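Local coordinates for cytochrome P450 (Rhodococcus erythropolis, PDB 3WEC), which hydroxylates the quinoline nitrogen of aurachin alkaloids with its heme iron, a step that confers antibiotic activity on these compounds, at residues A[134-139]-A[375-380]; A[264-269]-A[383-388]. All coordinates share one frame; numbering follows the deposited sequence.

Contact 1. Residues A[134-139]-A[375-380]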
loop_
_atom_site.group_PDB
_atom_site.type_symbol
_atom_site.label_atom_id
_atom_site.label_comp_id
_atom_site.label_asym_id
_atom_site.label_seq_id
_atom_site.Cartn_x
_atom_site.Cartn_y
_atom_site.Cartn_z
ATOM N N ALA A 134 0.467 4.640 -19.680
ATOM C CA ALA A 134 1.205 3.733 -18.823
ATOM C C ALA A 134 0.483 2.379 -18.680
ATOM O O ALA A 134 1.137 1.321 -18.763
ATOM C CB ALA A 134 1.445 4.363 -17.465
ATOM N N ALA A 135 -0.840 2.386 -18.479
ATOM C CA ALA A 135 -1.563 1.091 -18.294
ATOM C C ALA A 135 -1.463 0.253 -19.569
ATOM O O ALA A 135 -1.078 -0.928 -19.515
ATOM C CB ALA A 135 -3.023 1.283 -17.898
ATOM N N SER A 136 -1.771 0.877 -20.715
ATOM C CA SER A 136 -1.789 0.137 -21.966
ATOM C C SER A 136 -0.414 -0.359 -22.360
ATOM O O SER A 136 -0.304 -1.466 -22.840
ATOM C CB SER A 136 -2.477 0.884 -23.117
ATOM O OG SER A 136 -2.256 2.267 -23.028
ATOM N N SER A 137 0.633 0.433 -22.151
ATOM C CA SER A 137 1.990 -0.065 -22.419
ATOM C C SER A 137 2.287 -1.330 -21.613
ATOM O O SER A 137 2.863 -2.290 -22.152
ATOM C CB SER A 137 3.045 0.988 -22.106
ATOM O OG SER A 137 2.986 2.022 -23.048
ATOM N N ALA A 138 1.898 -1.315 -20.331
ATOM C CA ALA A 138 2.162 -2.421 -19.396
ATOM C C ALA A 138 1.372 -3.648 -19.819
ATOM O O ALA A 138 1.927 -4.751 -19.933
ATOM C CB ALA A 138 1.810 -2.033 -17.969
ATOM N N VAL A 139 0.080 -3.437 -20.071
ATOM C CA VAL A 139 -0.792 -4.501 -20.527
ATOM C C VAL A 139 -0.204 -5.122 -21.789
ATOM O O VAL A 139 -0.227 -6.343 -21.933
ATOM C CB VAL A 139 -2.259 -4.024 -20.662
ATOM C CG1 VAL A 139 -3.007 -4.731 -21.783
ATOM C CG2 VAL A 139 -2.975 -4.226 -19.345
ATOM N N LEU A 375 -7.006 -2.914 -15.837
ATOM C CA LEU A 375 -7.923 -4.016 -16.026
ATOM C C LEU A 375 -8.677 -3.872 -17.392
ATOM O O LEU A 375 -8.802 -4.851 -18.130
ATOM C CB LEU A 375 -8.890 -4.103 -14.839
ATOM C CG LEU A 375 -9.621 -5.407 -14.480
ATOM C CD1 LEU A 375 -11.003 -5.107 -13.927
ATOM C CD2 LEU A 375 -9.698 -6.421 -15.602
ATOM N N ARG A 376 -9.122 -2.648 -17.706
ATOM C CA ARG A 376 -9.829 -2.322 -18.940
ATOM C C ARG A 376 -9.003 -2.658 -20.190
ATOM O O ARG A 376 -9.536 -3.208 -21.155
ATOM C CB ARG A 376 -10.260 -0.850 -19.008
ATOM C CG ARG A 376 -10.922 -0.524 -20.348
ATOM C CD ARG A 376 -11.512 0.883 -20.481
ATOM N NE ARG A 376 -12.534 1.145 -19.476
ATOM C CZ ARG A 376 -12.302 1.757 -18.317
ATOM N NH1 ARG A 376 -11.085 2.211 -18.009
ATOM N NH2 ARG A 376 -13.301 1.932 -17.472
ATOM N N GLU A 377 -7.717 -2.304 -20.165
ATOM C CA GLU A 377 -6.816 -2.640 -21.269
ATOM C C GLU A 377 -6.607 -4.158 -21.316
ATOM O O GLU A 377 -6.643 -4.778 -22.380
ATOM C CB GLU A 377 -5.473 -1.910 -21.105
ATOM C CG GLU A 377 -5.510 -0.400 -21.323
ATOM C CD GLU A 377 -5.994 -0.014 -22.720
ATOM O OE1 GLU A 377 -6.930 0.819 -22.783
ATOM O OE2 GLU A 377 -5.460 -0.556 -23.735
ATOM N N LEU A 378 -6.400 -4.732 -20.132
ATOM C CA LEU A 378 -6.208 -6.146 -19.934
ATOM C C LEU A 378 -7.315 -7.003 -20.555
ATOM O O LEU A 378 -7.049 -7.956 -21.282
ATOM C CB LEU A 378 -6.198 -6.440 -18.441
ATOM C CG LEU A 378 -5.151 -7.360 -17.789
ATOM C CD1 LEU A 378 -5.828 -8.316 -16.805
ATOM C CD2 LEU A 378 -4.226 -8.107 -18.743
ATOM N N SER A 379 -8.550 -6.678 -20.200
ATOM C CA SER A 379 -9.718 -7.451 -20.591
ATOM C C SER A 379 -10.072 -7.191 -22.030
ATOM O O SER A 379 -10.609 -8.065 -22.678
ATOM C CB SER A 379 -10.913 -7.096 -19.712
ATOM O OG SER A 379 -11.107 -5.684 -19.689
ATOM N N GLN A 380 -9.772 -5.993 -22.524
ATOM C CA GLN A 380 -10.012 -5.652 -23.936
ATOM C C GLN A 380 -8.982 -6.343 -24.838
ATOM O O GLN A 380 -9.328 -6.844 -25.877
ATOM C CB GLN A 380 -10.021 -4.139 -24.149
ATOM C CG GLN A 380 -11.221 -3.422 -23.525
ATOM C CD GLN A 380 -11.282 -1.919 -23.848
ATOM O OE1 GLN A 380 -10.261 -1.219 -23.887
ATOM N NE2 GLN A 380 -12.492 -1.417 -24.062
HETATM O O HOH W 1 -2.716 -2.237 -24.437
#

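Contact 2. Residues A[264-269]-A[383-388]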
loop_
_atom_site.group_PDB
_atom_site.type_symbol
_atom_site.label_atom_id
_atom_site.label_comp_id
_atom_site.label_asym_id
_atom_site.label_seq_id
_atom_site.Cartn_x
_atom_site.Cartn_y
_atom_site.Cartn_z
ATOM N N ASN A 264 -1.347 -9.702 -7.799
ATOM C CA ASN A 264 -2.503 -10.358 -7.196
ATOM C C ASN A 264 -3.736 -10.368 -8.115
ATOM O O ASN A 264 -4.461 -11.329 -8.123
ATOM C CB ASN A 264 -2.849 -9.653 -5.873
ATOM C CG ASN A 264 -1.875 -9.981 -4.763
ATOM O OD1 ASN A 264 -1.044 -10.934 -4.850
ATOM N ND2 ASN A 264 -1.968 -9.221 -3.695
ATOM N N MET A 265 -3.965 -9.285 -8.865
ATOM C CA MET A 265 -5.087 -9.233 -9.820
ATOM C C MET A 265 -4.933 -10.330 -10.845
ATOM O O MET A 265 -5.869 -11.100 -11.115
ATOM C CB MET A 265 -5.149 -7.882 -10.542
ATOM C CG MET A 265 -6.339 -7.767 -11.478
ATOM S SD MET A 265 -6.362 -6.200 -12.338
ATOM C CE MET A 265 -7.106 -5.146 -11.110
ATOM N N LEU A 266 -3.726 -10.398 -11.391
ATOM C CA LEU A 266 -3.306 -11.438 -12.333
ATOM C C LEU A 266 -3.531 -12.890 -11.817
ATOM O O LEU A 266 -4.246 -13.680 -12.436
ATOM C CB LEU A 266 -1.841 -11.175 -12.710
ATOM C CG LEU A 266 -1.491 -10.427 -14.004
ATOM C CD1 LEU A 266 -2.688 -9.926 -14.840
ATOM C CD2 LEU A 266 -0.469 -9.336 -13.815
ATOM N N ILE A 267 -2.946 -13.196 -10.657
ATOM C CA ILE A 267 -3.125 -14.477 -9.969
ATOM C C ILE A 267 -4.609 -14.796 -9.807
ATOM O O ILE A 267 -5.010 -15.911 -10.015
ATOM C CB ILE A 267 -2.451 -14.451 -8.566
ATOM C CG1 ILE A 267 -0.952 -14.124 -8.684
ATOM C CG2 ILE A 267 -2.698 -15.751 -7.792
ATOM C CD1 ILE A 267 -0.272 -13.698 -7.402
ATOM N N THR A 268 -5.409 -13.803 -9.411
ATOM C CA THR A 268 -6.853 -14.016 -9.157
ATOM C C THR A 268 -7.699 -14.285 -10.423
ATOM O O THR A 268 -8.545 -15.176 -10.439
ATOM C CB THR A 268 -7.414 -12.833 -8.334
ATOM O OG1 THR A 268 -6.571 -12.600 -7.216
ATOM C CG2 THR A 268 -8.824 -13.100 -7.826
ATOM N N PHE A 269 -7.478 -13.543 -11.498
ATOM C CA PHE A 269 -8.163 -13.896 -12.756
ATOM C C PHE A 269 -7.658 -15.193 -13.418
ATOM O O PHE A 269 -8.368 -15.789 -14.224
ATOM C CB PHE A 269 -8.173 -12.715 -13.736
ATOM C CG PHE A 269 -9.094 -11.593 -13.325
ATOM C CD1 PHE A 269 -10.445 -11.828 -13.092
ATOM C CD2 PHE A 269 -8.622 -10.307 -13.187
ATOM C CE1 PHE A 269 -11.296 -10.803 -12.716
ATOM C CE2 PHE A 269 -9.472 -9.273 -12.805
ATOM C CZ PHE A 269 -10.809 -9.521 -12.576
ATOM N N ARG A 383 -8.161 -12.621 -23.988
ATOM C CA ARG A 383 -9.297 -13.506 -23.666
ATOM C C ARG A 383 -9.054 -14.331 -22.383
ATOM O O ARG A 383 -10.000 -14.619 -21.642
ATOM C CB ARG A 383 -9.704 -14.411 -24.851
ATOM C CG ARG A 383 -9.084 -15.816 -24.892
ATOM C CD ARG A 383 -10.070 -16.939 -25.269
ATOM N NE ARG A 383 -11.114 -16.480 -26.183
ATOM C CZ ARG A 383 -12.256 -15.905 -25.802
ATOM N NH1 ARG A 383 -12.528 -15.721 -24.517
ATOM N NH2 ARG A 383 -13.133 -15.505 -26.709
ATOM N N SER A 384 -7.799 -14.707 -22.138
ATOM C CA SER A 384 -7.445 -15.492 -20.958
ATOM C C SER A 384 -6.088 -15.054 -20.402
ATOM O O SER A 384 -5.220 -14.539 -21.132
ATOM C CB SER A 384 -7.428 -16.987 -21.285
ATOM O OG SER A 384 -6.284 -17.312 -22.045
ATOM N N ILE A 385 -5.937 -15.208 -19.092
ATOM C CA ILE A 385 -4.632 -15.079 -18.457
ATOM C C ILE A 385 -4.450 -16.267 -17.518
ATOM O O ILE A 385 -5.379 -16.693 -16.836
ATOM C CB ILE A 385 -4.392 -13.692 -17.777
ATOM C CG1 ILE A 385 -4.119 -13.806 -16.278
ATOM C CG2 ILE A 385 -5.479 -12.671 -18.104
ATOM C CD1 ILE A 385 -2.642 -13.693 -15.951
ATOM N N GLU A 386 -3.260 -16.838 -17.539
ATOM C CA GLU A 386 -2.924 -17.897 -16.601
ATOM C C GLU A 386 -1.519 -17.719 -16.037
ATOM O O GLU A 386 -0.548 -17.554 -16.779
ATOM C CB GLU A 386 -3.088 -19.256 -17.251
ATOM C CG GLU A 386 -2.562 -19.301 -18.668
ATOM C CD GLU A 386 -3.423 -20.135 -19.602
ATOM O OE1 GLU A 386 -3.312 -21.378 -19.561
ATOM O OE2 GLU A 386 -4.191 -19.535 -20.399
ATOM N N VAL A 387 -1.421 -17.762 -14.714
ATOM C CA VAL A 387 -0.136 -17.650 -14.040
ATOM C C VAL A 387 0.352 -19.036 -13.604
ATOM O O VAL A 387 -0.450 -19.895 -13.227
ATOM C CB VAL A 387 -0.195 -16.651 -12.859
ATOM C CG1 VAL A 387 -0.936 -15.378 -13.266
ATOM C CG2 VAL A 387 -0.836 -17.274 -11.626
ATOM N N ALA A 388 1.657 -19.267 -13.677
ATOM C CA ALA A 388 2.190 -20.560 -13.285
ATOM C C ALA A 388 2.194 -20.679 -11.756
ATOM O O ALA A 388 2.650 -19.776 -11.061
ATOM C CB ALA A 388 3.583 -20.776 -13.870
#

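Contact 1. Residues A[134-139]-A[375-380]
Glu377 and Leu378 of helix 364-381 meet Ser136 and Val139 of helix 128-141. By their order in the chain these are helices L and D of the cytochrome P450 fold, two members of its core four-helix bundle. The segments run in the same general sense, 39° apart, and their axes approach to 8.8 Å.

Glu377 carries much of the contact. CB of Glu377 lies against both methyls of Val139, with CG1 of Val139 at 3.8 Å. CG of Glu377 is anti to the carbonyl carbon (chi1 -70°), and the chain then bends at chi2. Together these turns carry it across Ser136. There CG of Glu377 is 3.8 Å from CB of Ser136, and CD passes the same carbon. At the tip, OE2 of Glu377 comes to 3.4 Å from CB of Ser136, a contact with carbon and not with the hydroxyl. The hydroxyl OG of Ser136 bonds back to the carbonyl of Leu132, within its own helix. The polar link is made by a water instead. It donates to the carbonyl O of Ser136 and, over a longer distance, to OE2 of Glu377.

Val139 makes the rest of the contact. Its two methyls divide the work, CG1 lying over the carbonyl group of Glu377 and CG2 over the backbone of Leu378. The carbonyl O of Val139 also bonds to the hydroxyl of Tyr382, just past helix 364-381. CG2 of Val139 ends 3.6 Å from the backbone N of Leu378 and 4.0 Å from CB of Leu378.

Contact 2. Residues A[264-269]-A[383-388]
Ile385 and Val387 press inward from strand 384-387 onto Leu266 and Ile267, near the C-terminal end of the long helix 240-271. By its length and place in the chain this is the long central helix of the P450 fold, which runs across the molecule. The strand crosses the helix nearly at a right angle, at 105°, and the axes come within 7.1 Å.

Apolar contacts dominate. CD1 of Ile385 touches CB, CG and CD1 of Leu266, and the two CD1 atoms of Ile385 and Leu266 are 3.9 Å apart. These two side chains cross at about a right angle. Val387 straddles the next step of the helix. Its CG1, anti to the carbonyl carbon (chi1 -45°), lies over the carbonyl group of Leu266. On its other branch, CG2 of Val387 is 4.3 Å from CG1 of Ile267 and also packs near CA of Ile267.

A second group of contacts involves backbone oxygen. CG1 of Ile385 and CG1 of Val387 are each 3.8 Å from the carbonyl O of Leu266, so two aliphatic carbons pack on that oxygen.

The polar tie is a hydrogen bond just past the helical segment. The strand backbone is held to the helix by Ser270, whose OG bonds to N of Val387.

Strand 384-387 pairs antiparallel with strand 407-410, and this small sheet lies on the helix. Ile385 also touches Val407 of the partner strand. At the end of the helical segment, Phe269 turns its ring to Phe276 of helix 273-281.

Both contacts are buried, yet each is centred about 21 Å from the middle of the chain, on the same side of it, and away from the annotated sites. Contact 1 joins two helices; contact 2 joins a helix to a strand. Helix 364-381 leads along the chain into strand 384-387, so consecutive elements serve the two. Contact 1 is mixed, with a partly exposed acid and a bridging water along one margin. Contact 2 is apolar between its side chains. They also touch each other: CD1 of Leu378 is 4.0 Å from CD1 of Leu266, and Leu375 packs on Met265 and Phe269. Helix 364-381 thus packs against both helix 128-141 and helix 240-271.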